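Local coordinates for microcin B17-processing protein McbB (Escherichia coli, PDB 6GRI) that is required to process the inactive microcin B17 precursor peptide McbA into the active antibiotic peptide, at residues K45-L50 with K77-T82; I152-Y157 with C192-I197; E176-D181 with Y243-R248; V263-S268 with L279-V284. All blocks are in the same frame, centred on the assembly; numbering follows the deposited sequence.

Interaction 1 (K45-L50 with K77-T82); sequences KVLESL and KEFLIT
Purely apolar helix-to-helix packing joins Leu47 and Leu50, with Val46, to Leu80 and Phe79, in the N-terminal domain well away from the large mixed sheet. The residues lie on helices 42-52 and 73-82, whose short-segment axes approach to 12.5 Å and run at 53° between their N-to-C directions. That separation leaves the meeting to side-chain ends. Leu80 sits at the middle and uses both methyls: CD2 lies 3.6 Å from Leu50 CD1, the two side chains reaching for each other tip to tip, and 3.7 Å from Leu47 CD2, where the chains slide past one another in opposite directions. Its other methyl, CD1, faces Val46 CG1 at 4.2 Å. Leu80 carries CG opposite its carbonyl carbon (chi1 -66°), which extends the isobutyl group into the gap. Phe79 adds a looser edge contact, its CE2 4.5 Å from Leu47 CD1, the methyl lying near the ring plane. Val46 and Leu50 also rest on helix 59-69, and Leu47 and Leu50 on strand 13-23, so three helices share one core against a small antiparallel sheet. This is consistent with the winged helix-turn-helix peptide-recognition domain of azole-forming enzymes. With no hydrogen bond between the segments and 155 Å² buried, the association rests on shape and exclusion of water, and no polar pair between the two segments sets their rotation.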
loop_
_atom_site.group_PDB
_atom_site.type_symbol
_atom_site.label_atom_id
_atom_site.label_comp_id
_atom_site.label_asym_id
_atom_site.label_seq_id
_atom_site.Cartn_x
_atom_site.Cartn_y
_atom_site.Cartn_z
ATOM N N LYS A 45 -4.311 -15.354 51.888
ATOM C CA LYS A 45 -5.015 -16.647 51.789
ATOM C C LYS A 45 -5.823 -16.751 50.495
ATOM O O LYS A 45 -5.671 -17.715 49.732
ATOM C CB LYS A 45 -5.940 -16.851 52.989
ATOM N N VAL A 46 -6.659 -15.739 50.251
ATOM C CA VAL A 46 -7.463 -15.652 49.024
ATOM C C VAL A 46 -6.546 -15.696 47.804
ATOM O O VAL A 46 -6.801 -16.461 46.877
ATOM C CB VAL A 46 -8.343 -14.368 48.980
ATOM C CG1 VAL A 46 -9.009 -14.188 47.615
ATOM C CG2 VAL A 46 -9.404 -14.390 50.076
ATOM N N LEU A 47 -5.485 -14.883 47.819
ATOM C CA LEU A 47 -4.526 -14.829 46.703
ATOM C C LEU A 47 -3.819 -16.166 46.493
ATOM O O LEU A 47 -3.637 -16.604 45.352
ATOM C CB LEU A 47 -3.505 -13.692 46.886
ATOM C CG LEU A 47 -4.044 -12.281 46.622
ATOM C CD1 LEU A 47 -3.049 -11.223 47.077
ATOM C CD2 LEU A 47 -4.387 -12.077 45.155
ATOM N N GLU A 48 -3.445 -16.813 47.591
ATOM C CA GLU A 48 -2.963 -18.192 47.540
ATOM C C GLU A 48 -3.990 -19.139 46.874
ATOM O O GLU A 48 -3.607 -19.955 46.035
ATOM C CB GLU A 48 -2.597 -18.685 48.949
ATOM N N SER A 49 -5.276 -19.007 47.230
ATOM C CA SER A 49 -6.369 -19.827 46.645
ATOM C C SER A 49 -6.574 -19.618 45.126
ATOM O O SER A 49 -6.636 -20.583 44.366
ATOM C CB SER A 49 -7.688 -19.584 47.399
ATOM N N LEU A 50 -6.648 -18.357 44.697
ATOM C CA LEU A 50 -6.841 -17.988 43.277
ATOM C C LEU A 50 -5.712 -18.401 42.322
ATOM O O LEU A 50 -5.944 -18.524 41.113
ATOM C CB LEU A 50 -7.046 -16.474 43.144
ATOM C CG LEU A 50 -8.343 -15.930 43.745
ATOM C CD1 LEU A 50 -8.212 -14.461 44.111
ATOM C CD2 LEU A 50 -9.513 -16.148 42.797
ATOM N N LYS A 77 -13.496 -7.669 46.077
ATOM C CA LYS A 77 -13.686 -7.647 44.635
ATOM C C LYS A 77 -13.109 -6.366 44.020
ATOM O O LYS A 77 -12.514 -6.418 42.940
ATOM C CB LYS A 77 -15.171 -7.800 44.285
ATOM N N GLU A 78 -13.268 -5.226 44.697
ATOM C CA GLU A 78 -12.630 -3.987 44.237
ATOM C C GLU A 78 -11.102 -4.095 44.307
ATOM O O GLU A 78 -10.414 -3.552 43.447
ATOM C CB GLU A 78 -13.146 -2.752 44.994
ATOM C CG GLU A 78 -12.748 -2.647 46.465
ATOM C CD GLU A 78 -11.568 -1.717 46.768
ATOM O OE1 GLU A 78 -11.423 -1.332 47.950
ATOM O OE2 GLU A 78 -10.783 -1.365 45.858
ATOM N N PHE A 79 -10.580 -4.805 45.307
ATOM C CA PHE A 79 -9.139 -5.030 45.410
ATOM C C PHE A 79 -8.654 -5.903 44.265
ATOM O O PHE A 79 -7.801 -5.484 43.487
ATOM C CB PHE A 79 -8.758 -5.669 46.750
ATOM C CG PHE A 79 -7.276 -5.908 46.908
ATOM C CD1 PHE A 79 -6.427 -4.877 47.299
ATOM C CD2 PHE A 79 -6.724 -7.164 46.654
ATOM C CE1 PHE A 79 -5.063 -5.094 47.439
ATOM C CE2 PHE A 79 -5.358 -7.385 46.793
ATOM C CZ PHE A 79 -4.527 -6.348 47.185
ATOM N N LEU A 80 -9.206 -7.107 44.161
ATOM C CA LEU A 80 -8.762 -8.084 43.149
ATOM C C LEU A 80 -8.932 -7.583 41.703
ATOM O O LEU A 80 -8.120 -7.910 40.837
ATOM C CB LEU A 80 -9.487 -9.421 43.342
ATOM C CG LEU A 80 -9.160 -10.180 44.634
ATOM C CD1 LEU A 80 -10.262 -11.177 44.974
ATOM C CD2 LEU A 80 -7.812 -10.881 44.530
ATOM N N ILE A 81 -9.981 -6.798 41.452
ATOM C CA ILE A 81 -10.212 -6.205 40.132
ATOM C C ILE A 81 -9.189 -5.098 39.833
ATOM O O ILE A 81 -8.492 -5.164 38.815
ATOM C CB ILE A 81 -11.654 -5.666 39.978
ATOM N N THR A 82 -9.063 -4.115 40.730
ATOM C CA THR A 82 -8.167 -2.964 40.488
ATOM C C THR A 82 -6.691 -3.334 40.392
ATOM O O THR A 82 -5.978 -2.758 39.574
ATOM C CB THR A 82 -8.276 -1.861 41.560
ATOM O OG1 THR A 82 -7.959 -2.406 42.843
ATOM C CG2 THR A 82 -9.665 -1.229 41.578
#

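Interaction 2 (I152-Y157 with C192-I197); sequences IVKRIY and CHFCHI. With ZN (zinc ion), chain E.
The polar link is made by Tyr157, whose OH accepts the backbone N-H of His193 at 2.9 Å between Tyr157 OH and His193 N, with an angle of 147° at the hydrogen. The N-H arrives at the edge of the phenol, in the ring plane. The same hydroxyl also bonds Gln170 of strand 167-174, so two partners hold it. His193 is fixed at both ring nitrogens, ND1 by Asp181 and NE2 by Tyr148.

Apolar contacts fill the rest. His193 holds CG anti to its backbone N (chi1 171°), laying the imidazole beside Val153, which crosses it at about a right angle with Val153 CG2 3.8 Å from His193 CD2. Val153 CG1 lies 4.0 Å from Phe194 CE2 and also covers one face of the Tyr157 ring over its centre. Lys154 CG comes to 4.0 Å from Phe194 CZ. The short segments 152-157 and 193-197, on helices 150-160 and 193-204, run nearly antiparallel (153°) and pack together on one face of the mixed sheet, consistent with an E1-like fold.

Metal bonds sit at the start of the second helix. Zinc is held by Cys192 SG (2.3 Å) and Cys195 SG (2.4 Å) of a CxxC pair, completed by Cys290 and Cys292. Cys192 is also the N-cap, its SG accepting weakly from Phe194 N, and its CB meets Tyr157 CE2 at 3.8 Å. Within the turn, His196 ND1 donates to Cys192 O from above the carbonyl plane.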
loop_
_atom_site.group_PDB
_atom_site.type_symbol
_atom_site.label_atom_id
_atom_site.label_comp_id
_atom_site.label_asym_id
_atom_site.label_seq_id
_atom_site.Cartn_x
_atom_site.Cartn_y
_atom_site.Cartn_z
ATOM N N ILE A 152 -7.329 -30.253 1.168
ATOM C CA ILE A 152 -7.611 -30.453 2.604
ATOM C C ILE A 152 -8.601 -29.391 3.078
ATOM O O ILE A 152 -9.603 -29.730 3.709
ATOM C CB ILE A 152 -6.351 -30.421 3.509
ATOM C CG1 ILE A 152 -5.410 -31.587 3.182
ATOM C CG2 ILE A 152 -6.759 -30.480 4.976
ATOM C CD1 ILE A 152 -4.188 -31.733 4.079
ATOM N N VAL A 153 -8.319 -28.125 2.756
ATOM C CA VAL A 153 -9.194 -26.994 3.121
ATOM C C VAL A 153 -10.581 -27.099 2.434
ATOM O O VAL A 153 -11.618 -26.911 3.082
ATOM C CB VAL A 153 -8.516 -25.621 2.824
ATOM C CG1 VAL A 153 -9.479 -24.451 3.045
ATOM C CG2 VAL A 153 -7.271 -25.435 3.683
ATOM N N LYS A 154 -10.593 -27.395 1.136
ATOM C CA LYS A 154 -11.849 -27.628 0.411
ATOM C C LYS A 154 -12.733 -28.661 1.108
ATOM O O LYS A 154 -13.937 -28.459 1.233
ATOM C CB LYS A 154 -11.589 -28.098 -1.026
ATOM C CG LYS A 154 -11.373 -26.986 -2.036
ATOM C CD LYS A 154 -11.181 -27.547 -3.443
ATOM C CE LYS A 154 -12.473 -28.079 -4.068
ATOM N NZ LYS A 154 -13.402 -26.993 -4.495
ATOM N N ARG A 155 -12.130 -29.767 1.543
ATOM C CA ARG A 155 -12.850 -30.817 2.284
ATOM C C ARG A 155 -13.487 -30.273 3.562
ATOM O O ARG A 155 -14.653 -30.547 3.844
ATOM C CB ARG A 155 -11.908 -31.966 2.649
ATOM C CG ARG A 155 -12.574 -33.153 3.340
ATOM C CD ARG A 155 -11.767 -33.614 4.547
ATOM N NE ARG A 155 -12.302 -34.848 5.123
ATOM C CZ ARG A 155 -11.653 -35.643 5.975
ATOM N NH1 ARG A 155 -10.415 -35.358 6.385
ATOM N NH2 ARG A 155 -12.252 -36.750 6.420
ATOM N N ILE A 156 -12.716 -29.499 4.320
ATOM C CA ILE A 156 -13.187 -28.947 5.582
ATOM C C ILE A 156 -14.301 -27.920 5.350
ATOM O O ILE A 156 -15.285 -27.906 6.088
ATOM C CB ILE A 156 -12.013 -28.354 6.389
ATOM C CG1 ILE A 156 -11.018 -29.464 6.790
ATOM C CG2 ILE A 156 -12.492 -27.576 7.613
ATOM C CD1 ILE A 156 -11.515 -30.464 7.817
ATOM N N TYR A 157 -14.154 -27.076 4.331
ATOM C CA TYR A 157 -15.193 -26.084 3.987
ATOM C C TYR A 157 -16.453 -26.788 3.497
ATOM O O TYR A 157 -17.558 -26.484 3.941
ATOM C CB TYR A 157 -14.684 -25.076 2.933
ATOM C CG TYR A 157 -13.737 -23.978 3.439
ATOM C CD1 TYR A 157 -13.288 -23.930 4.774
ATOM C CD2 TYR A 157 -13.264 -23.003 2.565
ATOM C CE1 TYR A 157 -12.424 -22.939 5.209
ATOM C CE2 TYR A 157 -12.390 -22.016 2.993
ATOM C CZ TYR A 157 -11.972 -21.990 4.316
ATOM O OH TYR A 157 -11.110 -21.009 4.748
ATOM N N CYS A 192 -12.270 -15.979 2.810
ATOM C CA CYS A 192 -11.927 -17.366 3.109
ATOM C C CYS A 192 -10.424 -17.631 2.939
ATOM O O CYS A 192 -9.681 -16.730 2.594
ATOM C CB CYS A 192 -12.707 -18.285 2.174
ATOM S SG CYS A 192 -11.971 -18.377 0.530
ATOM N N HIS A 193 -9.994 -18.879 3.149
ATOM C CA HIS A 193 -8.588 -19.271 2.972
ATOM C C HIS A 193 -8.031 -18.881 1.625
ATOM O O HIS A 193 -6.893 -18.451 1.540
ATOM C CB HIS A 193 -8.409 -20.781 3.093
ATOM C CG HIS A 193 -7.038 -21.252 2.722
ATOM N ND1 HIS A 193 -5.895 -20.753 3.309
ATOM C CD2 HIS A 193 -6.624 -22.167 1.816
ATOM C CE1 HIS A 193 -4.837 -21.358 2.796
ATOM N NE2 HIS A 193 -5.254 -22.220 1.887
ATOM N N PHE A 194 -8.824 -19.068 0.573
ATOM C CA PHE A 194 -8.328 -18.934 -0.803
ATOM C C PHE A 194 -8.141 -17.483 -1.229
ATOM O O PHE A 194 -7.284 -17.185 -2.063
ATOM C CB PHE A 194 -9.222 -19.714 -1.771
ATOM C CG PHE A 194 -9.192 -21.187 -1.526
ATOM C CD1 PHE A 194 -8.063 -21.910 -1.833
ATOM C CD2 PHE A 194 -10.260 -21.835 -0.947
ATOM C CE1 PHE A 194 -7.997 -23.264 -1.586
ATOM C CE2 PHE A 194 -10.208 -23.186 -0.689
ATOM C CZ PHE A 194 -9.070 -23.909 -1.009
ATOM N N CYS A 195 -8.944 -16.595 -0.649
ATOM C CA CYS A 195 -8.697 -15.160 -0.719
ATOM C C CYS A 195 -7.332 -14.762 -0.121
ATOM O O CYS A 195 -6.658 -13.875 -0.642
ATOM C CB CYS A 195 -9.826 -14.388 -0.029
ATOM S SG CYS A 195 -11.404 -14.427 -0.921
ATOM N N HIS A 196 -6.936 -15.421 0.963
ATOM C CA HIS A 196 -5.650 -15.152 1.606
ATOM C C HIS A 196 -4.459 -15.645 0.827
ATOM O O HIS A 196 -3.563 -14.854 0.523
ATOM C CB HIS A 196 -5.608 -15.726 3.012
ATOM C CG HIS A 196 -6.437 -14.957 3.975
ATOM N ND1 HIS A 196 -7.796 -15.128 4.081
ATOM C CD2 HIS A 196 -6.109 -13.978 4.848
ATOM C CE1 HIS A 196 -8.270 -14.304 4.996
ATOM N NE2 HIS A 196 -7.268 -13.589 5.472
ATOM N N ILE A 197 -4.450 -16.946 0.518
ATOM C CA ILE A 197 -3.325 -17.596 -0.182
ATOM C C ILE A 197 -3.056 -16.959 -1.542
ATOM O O ILE A 197 -1.915 -16.896 -1.950
ATOM C CB ILE A 197 -3.526 -19.133 -0.306
ATOM C CG1 ILE A 197 -2.217 -19.866 -0.661
ATOM C CG2 ILE A 197 -4.600 -19.466 -1.330
ATOM C CD1 ILE A 197 -1.140 -19.825 0.403
HETATM ZN ZN ZN E . -12.561 -16.467 -0.626
#

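Interaction 3 (E176-D181 with Y243-R248); sequences ESFRID and YHLIKR
Phe178, first of the strand residues to meet helix 236-254, takes two aliphatic groups at its ring edge. Its CD2 stands 4.0 Å from Leu245 CD1, which lies in the ring plane as the two side chains slide past each other in opposite directions. Farther round the rim, Phe178 CZ meets Ile246 CG1 at 4.1 Å, the side chains crossing at about a right angle. With CG placed opposite the backbone N (chi1 178°), the ring projects far enough to reach both helix residues.

Arg179 belongs to the other side of the strand: its NE donates to Ser177 OG at 2.9 Å, and its guanidinium makes a cation-pi contact with Trp200. Ile180 returns to the helix side, its extended end placing CD1 4.2 Å from Leu245 CB. Asp181, beyond the strand, bonds Tyr172 and Gln170.

The helix also contributes to a contact with the second McbB subunit: Lys247 and Arg248 make salt bridges with Glu238 of that subunit. The axes of the strand and helix segments approach to 10.4 Å, with 21° between their directions. A sheet with one face on this helix and the other toward helix 193-204 is consistent with the alpha/beta/alpha layering of an E1-related, Rossmann-like domain.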
loop_
_atom_site.group_PDB
_atom_site.type_symbol
_atom_site.label_atom_id
_atom_site.label_comp_id
_atom_site.label_asym_id
_atom_site.label_seq_id
_atom_site.Cartn_x
_atom_site.Cartn_y
_atom_site.Cartn_z
ATOM N N GLU A 176 9.350 -18.717 4.505
ATOM C CA GLU A 176 9.938 -18.710 5.837
ATOM C C GLU A 176 8.945 -18.193 6.875
ATOM O O GLU A 176 9.328 -17.862 7.993
ATOM C CB GLU A 176 11.195 -17.855 5.804
ATOM C CG GLU A 176 12.053 -18.123 4.566
ATOM C CD GLU A 176 13.500 -17.698 4.720
ATOM O OE1 GLU A 176 14.086 -17.205 3.732
ATOM O OE2 GLU A 176 14.062 -17.865 5.819
ATOM N N SER A 177 7.663 -18.180 6.513
ATOM C CA SER A 177 6.635 -17.480 7.255
ATOM C C SER A 177 5.604 -18.442 7.831
ATOM O O SER A 177 5.347 -19.501 7.258
ATOM C CB SER A 177 5.921 -16.502 6.325
ATOM O OG SER A 177 4.949 -17.151 5.502
ATOM N N PHE A 178 5.003 -18.051 8.951
ATOM C CA PHE A 178 3.894 -18.775 9.526
ATOM C C PHE A 178 2.662 -17.931 9.337
ATOM O O PHE A 178 2.557 -16.846 9.900
ATOM C CB PHE A 178 4.100 -19.070 11.011
ATOM C CG PHE A 178 2.936 -19.784 11.646
ATOM C CD1 PHE A 178 2.380 -20.919 11.049
ATOM C CD2 PHE A 178 2.381 -19.322 12.835
ATOM C CE1 PHE A 178 1.310 -21.574 11.639
ATOM C CE2 PHE A 178 1.300 -19.978 13.427
ATOM C CZ PHE A 178 0.767 -21.102 12.827
ATOM N N ARG A 179 1.725 -18.469 8.567
ATOM C CA ARG A 179 0.535 -17.759 8.147
ATOM C C ARG A 179 -0.651 -18.182 8.994
ATOM O O ARG A 179 -0.940 -19.368 9.117
ATOM C CB ARG A 179 0.250 -18.084 6.682
ATOM C CG ARG A 179 1.377 -17.712 5.742
ATOM C CD ARG A 179 1.370 -16.214 5.528
ATOM N NE ARG A 179 2.560 -15.706 4.865
ATOM C CZ ARG A 179 2.693 -14.456 4.441
ATOM N NH1 ARG A 179 1.717 -13.563 4.603
ATOM N NH2 ARG A 179 3.820 -14.093 3.848
ATOM N N ILE A 180 -1.321 -17.205 9.588
ATOM C CA ILE A 180 -2.600 -17.417 10.241
ATOM C C ILE A 180 -3.579 -16.549 9.473
ATOM O O ILE A 180 -3.482 -15.323 9.523
ATOM C CB ILE A 180 -2.556 -17.018 11.730
ATOM C CG1 ILE A 180 -1.652 -17.986 12.488
ATOM C CG2 ILE A 180 -3.961 -17.010 12.329
ATOM C CD1 ILE A 180 -1.491 -17.679 13.966
ATOM N N ASP A 181 -4.499 -17.180 8.746
ATOM C CA ASP A 181 -5.480 -16.433 7.958
ATOM C C ASP A 181 -6.420 -15.691 8.886
ATOM O O ASP A 181 -6.584 -16.061 10.040
ATOM C CB ASP A 181 -6.300 -17.354 7.039
ATOM C CG ASP A 181 -5.483 -17.956 5.886
ATOM O OD1 ASP A 181 -4.378 -17.445 5.578
ATOM O OD2 ASP A 181 -5.964 -18.954 5.277
ATOM N N TYR A 243 2.894 -22.645 18.140
ATOM C CA TYR A 243 1.974 -23.023 19.223
ATOM C C TYR A 243 1.537 -21.799 20.037
ATOM O O TYR A 243 0.358 -21.657 20.357
ATOM C CB TYR A 243 2.660 -24.058 20.122
ATOM C CG TYR A 243 1.809 -24.789 21.156
ATOM C CD1 TYR A 243 0.815 -25.694 20.778
ATOM C CD2 TYR A 243 2.072 -24.640 22.521
ATOM C CE1 TYR A 243 0.086 -26.389 21.733
ATOM C CE2 TYR A 243 1.347 -25.323 23.479
ATOM C CZ TYR A 243 0.356 -26.195 23.091
ATOM O OH TYR A 243 -0.337 -26.868 24.078
ATOM N N HIS A 244 2.486 -20.912 20.339
ATOM C CA HIS A 244 2.204 -19.729 21.141
ATOM C C HIS A 244 1.346 -18.712 20.392
ATOM O O HIS A 244 0.423 -18.130 20.977
ATOM C CB HIS A 244 3.513 -19.081 21.617
ATOM C CG HIS A 244 3.306 -17.900 22.517
ATOM N ND1 HIS A 244 2.594 -17.980 23.695
ATOM C CD2 HIS A 244 3.676 -16.604 22.386
ATOM C CE1 HIS A 244 2.543 -16.784 24.256
ATOM N NE2 HIS A 244 3.200 -15.933 23.486
ATOM N N LEU A 245 1.652 -18.489 19.109
ATOM C CA LEU A 245 0.839 -17.595 18.270
ATOM C C LEU A 245 -0.594 -18.099 18.110
ATOM O O LEU A 245 -1.539 -17.296 18.166
ATOM C CB LEU A 245 1.461 -17.398 16.888
ATOM C CG LEU A 245 2.818 -16.698 16.763
ATOM C CD1 LEU A 245 3.030 -16.271 15.320
ATOM C CD2 LEU A 245 2.948 -15.494 17.679
ATOM N N ILE A 246 -0.749 -19.416 17.924
ATOM C CA ILE A 246 -2.072 -20.032 17.834
ATOM C C ILE A 246 -2.847 -19.780 19.124
ATOM O O ILE A 246 -4.016 -19.411 19.083
ATOM C CB ILE A 246 -1.996 -21.559 17.570
ATOM C CG1 ILE A 246 -1.407 -21.859 16.186
ATOM C CG2 ILE A 246 -3.377 -22.222 17.683
ATOM C CD1 ILE A 246 -0.755 -23.222 16.093
ATOM N N LYS A 247 -2.205 -19.986 20.265
ATOM C CA LYS A 247 -2.878 -19.802 21.547
ATOM C C LYS A 247 -3.347 -18.367 21.705
ATOM O O LYS A 247 -4.508 -18.114 22.054
ATOM C CB LYS A 247 -1.946 -20.151 22.699
ATOM C CG LYS A 247 -2.615 -20.123 24.059
ATOM C CD LYS A 247 -1.593 -20.266 25.160
ATOM C CE LYS A 247 -1.027 -18.918 25.560
ATOM N NZ LYS A 247 -0.143 -19.054 26.746
ATOM N N ARG A 248 -2.435 -17.431 21.447
ATOM C CA ARG A 248 -2.731 -16.012 21.642
ATOM C C ARG A 248 -3.810 -15.528 20.712
ATOM O O ARG A 248 -4.632 -14.706 21.106
ATOM C CB ARG A 248 -1.483 -15.156 21.482
ATOM C CG ARG A 248 -0.465 -15.315 22.598
ATOM C CD ARG A 248 -1.085 -15.035 23.953
ATOM N NE ARG A 248 -0.099 -14.758 24.979
ATOM C CZ ARG A 248 -0.313 -14.865 26.290
ATOM N NH1 ARG A 248 -1.487 -15.264 26.776
ATOM N NH2 ARG A 248 0.672 -14.581 27.133
#

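Interaction 4 (V263-S268 with L279-V284); sequences VDNFMS and LCKEPV
Asn265 lays its amide along the backbone where strand 279-282 ends at Pro283. The nitrogen gives a weak bond to the carbonyl of Lys281, with Asn265 ND2 to Lys281 O at 3.4 Å and an angle of 135°. The amide oxygen faces the proline ring, Asn265 OD1 lying 3.5 Å from Pro283 CD, and the asparagine crosses that ring at about a right angle. Ser268 steadies the amide within its own segment: Ser268 OG donates to Asn265 OD1 at 2.7 Å, from a position tilted 25° out of the carbonyl plane. The same hydroxyl oxygen packs 3.5 Å from Pro283 CB, brought there by a chi1 of -56° that sets it beside its backbone N.

Here the chain flanks a beta-hairpin at the edge of the mixed sheet within this chain. Strands 269-273 and 279-282 run antiparallel, and backbone bonds join Cys280 to Ser271 and Glu282 to Ser269. Lys281 contributes the root of its side chain, CB coming to 3.7 Å from Asn265 ND2, whereas the rest leads away. The same loop also meets McbC: Phe266 packs on Phe38 of one McbC chain, and Asp264 forms a salt bridge with Arg203 of another McbC chain.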
loop_
_atom_site.group_PDB
_atom_site.type_symbol
_atom_site.label_atom_id
_atom_site.label_comp_id
_atom_site.label_asym_id
_atom_site.label_seq_id
_atom_site.Cartn_x
_atom_site.Cartn_y
_atom_site.Cartn_z
ATOM N N VAL A 263 -10.892 -2.537 16.587
ATOM C CA VAL A 263 -11.906 -3.122 15.713
ATOM C C VAL A 263 -11.497 -3.227 14.241
ATOM O O VAL A 263 -12.075 -4.048 13.510
ATOM C CB VAL A 263 -13.274 -2.403 15.825
ATOM C CG1 VAL A 263 -13.882 -2.652 17.200
ATOM C CG2 VAL A 263 -13.167 -0.906 15.522
ATOM N N ASP A 264 -10.511 -2.440 13.811
ATOM C CA ASP A 264 -10.055 -2.473 12.419
ATOM C C ASP A 264 -9.040 -3.577 12.085
ATOM O O ASP A 264 -8.668 -3.721 10.917
ATOM C CB ASP A 264 -9.568 -1.092 11.941
ATOM C CG ASP A 264 -8.222 -0.663 12.537
ATOM O OD1 ASP A 264 -7.529 -1.475 13.188
ATOM O OD2 ASP A 264 -7.860 0.522 12.345
ATOM N N ASN A 265 -8.602 -4.354 13.078
ATOM C CA ASN A 265 -7.742 -5.512 12.808
ATOM C C ASN A 265 -8.021 -6.736 13.655
ATOM O O ASN A 265 -7.158 -7.601 13.796
ATOM C CB ASN A 265 -6.255 -5.117 12.905
ATOM C CG ASN A 265 -5.544 -5.163 11.555
ATOM O OD1 ASN A 265 -6.106 -5.596 10.529
ATOM N ND2 ASN A 265 -4.297 -4.702 11.544
ATOM N N PHE A 266 -9.244 -6.847 14.155
ATOM C CA PHE A 266 -9.597 -7.910 15.087
ATOM C C PHE A 266 -9.729 -9.247 14.369
ATOM O O PHE A 266 -9.297 -10.274 14.883
ATOM C CB PHE A 266 -10.881 -7.541 15.829
ATOM C CG PHE A 266 -11.339 -8.583 16.796
ATOM C CD1 PHE A 266 -10.559 -8.918 17.896
ATOM C CD2 PHE A 266 -12.559 -9.237 16.616
ATOM C CE1 PHE A 266 -10.983 -9.889 18.792
ATOM C CE2 PHE A 266 -12.985 -10.203 17.511
ATOM C CZ PHE A 266 -12.196 -10.531 18.598
ATOM N N MET A 267 -10.308 -9.207 13.175
ATOM C CA MET A 267 -10.590 -10.388 12.354
ATOM C C MET A 267 -9.451 -10.762 11.399
ATOM O O MET A 267 -9.530 -11.796 10.712
ATOM C CB MET A 267 -11.804 -10.100 11.463
ATOM C CG MET A 267 -13.083 -9.730 12.180
ATOM S SD MET A 267 -14.212 -11.118 12.243
ATOM C CE MET A 267 -13.418 -12.098 13.508
ATOM N N SER A 268 -8.412 -9.927 11.339
ATOM C CA SER A 268 -7.461 -9.951 10.236
ATOM C C SER A 268 -6.376 -11.026 10.314
ATOM O O SER A 268 -6.179 -11.680 11.346
ATOM C CB SER A 268 -6.828 -8.578 10.113
ATOM O OG SER A 268 -7.844 -7.613 9.948
ATOM N N LEU A 279 5.949 -10.040 13.471
ATOM C CA LEU A 279 4.546 -10.262 13.129
ATOM C C LEU A 279 4.069 -9.198 12.158
ATOM O O LEU A 279 4.560 -8.075 12.151
ATOM C CB LEU A 279 3.654 -10.240 14.378
ATOM C CG LEU A 279 3.267 -11.602 14.955
ATOM C CD1 LEU A 279 4.443 -12.556 15.115
ATOM C CD2 LEU A 279 2.589 -11.397 16.286
ATOM N N CYS A 280 3.084 -9.557 11.350
ATOM C CA CYS A 280 2.446 -8.605 10.470
ATOM C C CYS A 280 0.941 -8.893 10.385
ATOM O O CYS A 280 0.538 -9.924 9.850
ATOM C CB CYS A 280 3.109 -8.664 9.118
ATOM S SG CYS A 280 2.421 -7.431 8.025
ATOM N N LYS A 281 0.137 -7.993 10.959
ATOM C CA LYS A 281 -1.324 -8.070 10.945
ATOM C C LYS A 281 -1.863 -7.310 9.748
ATOM O O LYS A 281 -1.742 -6.091 9.706
ATOM C CB LYS A 281 -1.926 -7.449 12.202
ATOM C CG LYS A 281 -2.109 -8.400 13.368
ATOM C CD LYS A 281 -2.924 -7.756 14.489
ATOM C CE LYS A 281 -3.062 -8.659 15.711
ATOM N NZ LYS A 281 -1.771 -8.857 16.436
ATOM N N GLU A 282 -2.463 -8.023 8.789
ATOM C CA GLU A 282 -3.012 -7.412 7.570
ATOM C C GLU A 282 -4.451 -7.890 7.255
ATOM O O GLU A 282 -4.707 -9.085 7.216
ATOM C CB GLU A 282 -2.098 -7.712 6.383
ATOM C CG GLU A 282 -2.175 -6.657 5.284
ATOM C CD GLU A 282 -1.633 -7.135 3.954
ATOM O OE1 GLU A 282 -0.780 -8.051 3.956
ATOM O OE2 GLU A 282 -2.049 -6.586 2.899
ATOM N N PRO A 283 -5.399 -6.948 7.047
ATOM C CA PRO A 283 -6.705 -7.340 6.549
ATOM C C PRO A 283 -6.618 -7.576 5.037
ATOM O O PRO A 283 -6.004 -6.778 4.311
ATOM C CB PRO A 283 -7.557 -6.114 6.840
ATOM C CG PRO A 283 -6.620 -4.958 6.676
ATOM C CD PRO A 283 -5.264 -5.470 7.098
ATOM N N VAL A 284 -7.215 -8.663 4.567
ATOM C CA VAL A 284 -7.119 -9.054 3.169
ATOM C C VAL A 284 -8.462 -8.832 2.508
ATOM O O VAL A 284 -9.474 -8.941 3.169
ATOM C CB VAL A 284 -6.670 -10.512 3.068
ATOM C CG1 VAL A 284 -6.715 -11.014 1.634
ATOM C CG2 VAL A 284 -5.257 -10.643 3.622
#

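How the interactions relate
From the N terminus, interaction 1 closes first, tying helix 42-52 to helix 73-82 in a domain of its own; its nearest atoms stay about 15 Å or more from the other three. Interactions 2 and 3 cross: 176-181 falls between the segments of interaction 2, and 192-197 between those of interaction 3. They touch through a probable hydrogen bond, Asp181 OD2 to His193 ND1 at 2.7 Å, joining sheet to zinc-bearing helix. Interaction 4 follows both, closing a short loop around strand 269-273 near the C terminus. Val284 packs on His196 of interaction 2, and Leu279 on Leu245 of interaction 3, so the edge strand and the residues just after it meet both helical layers.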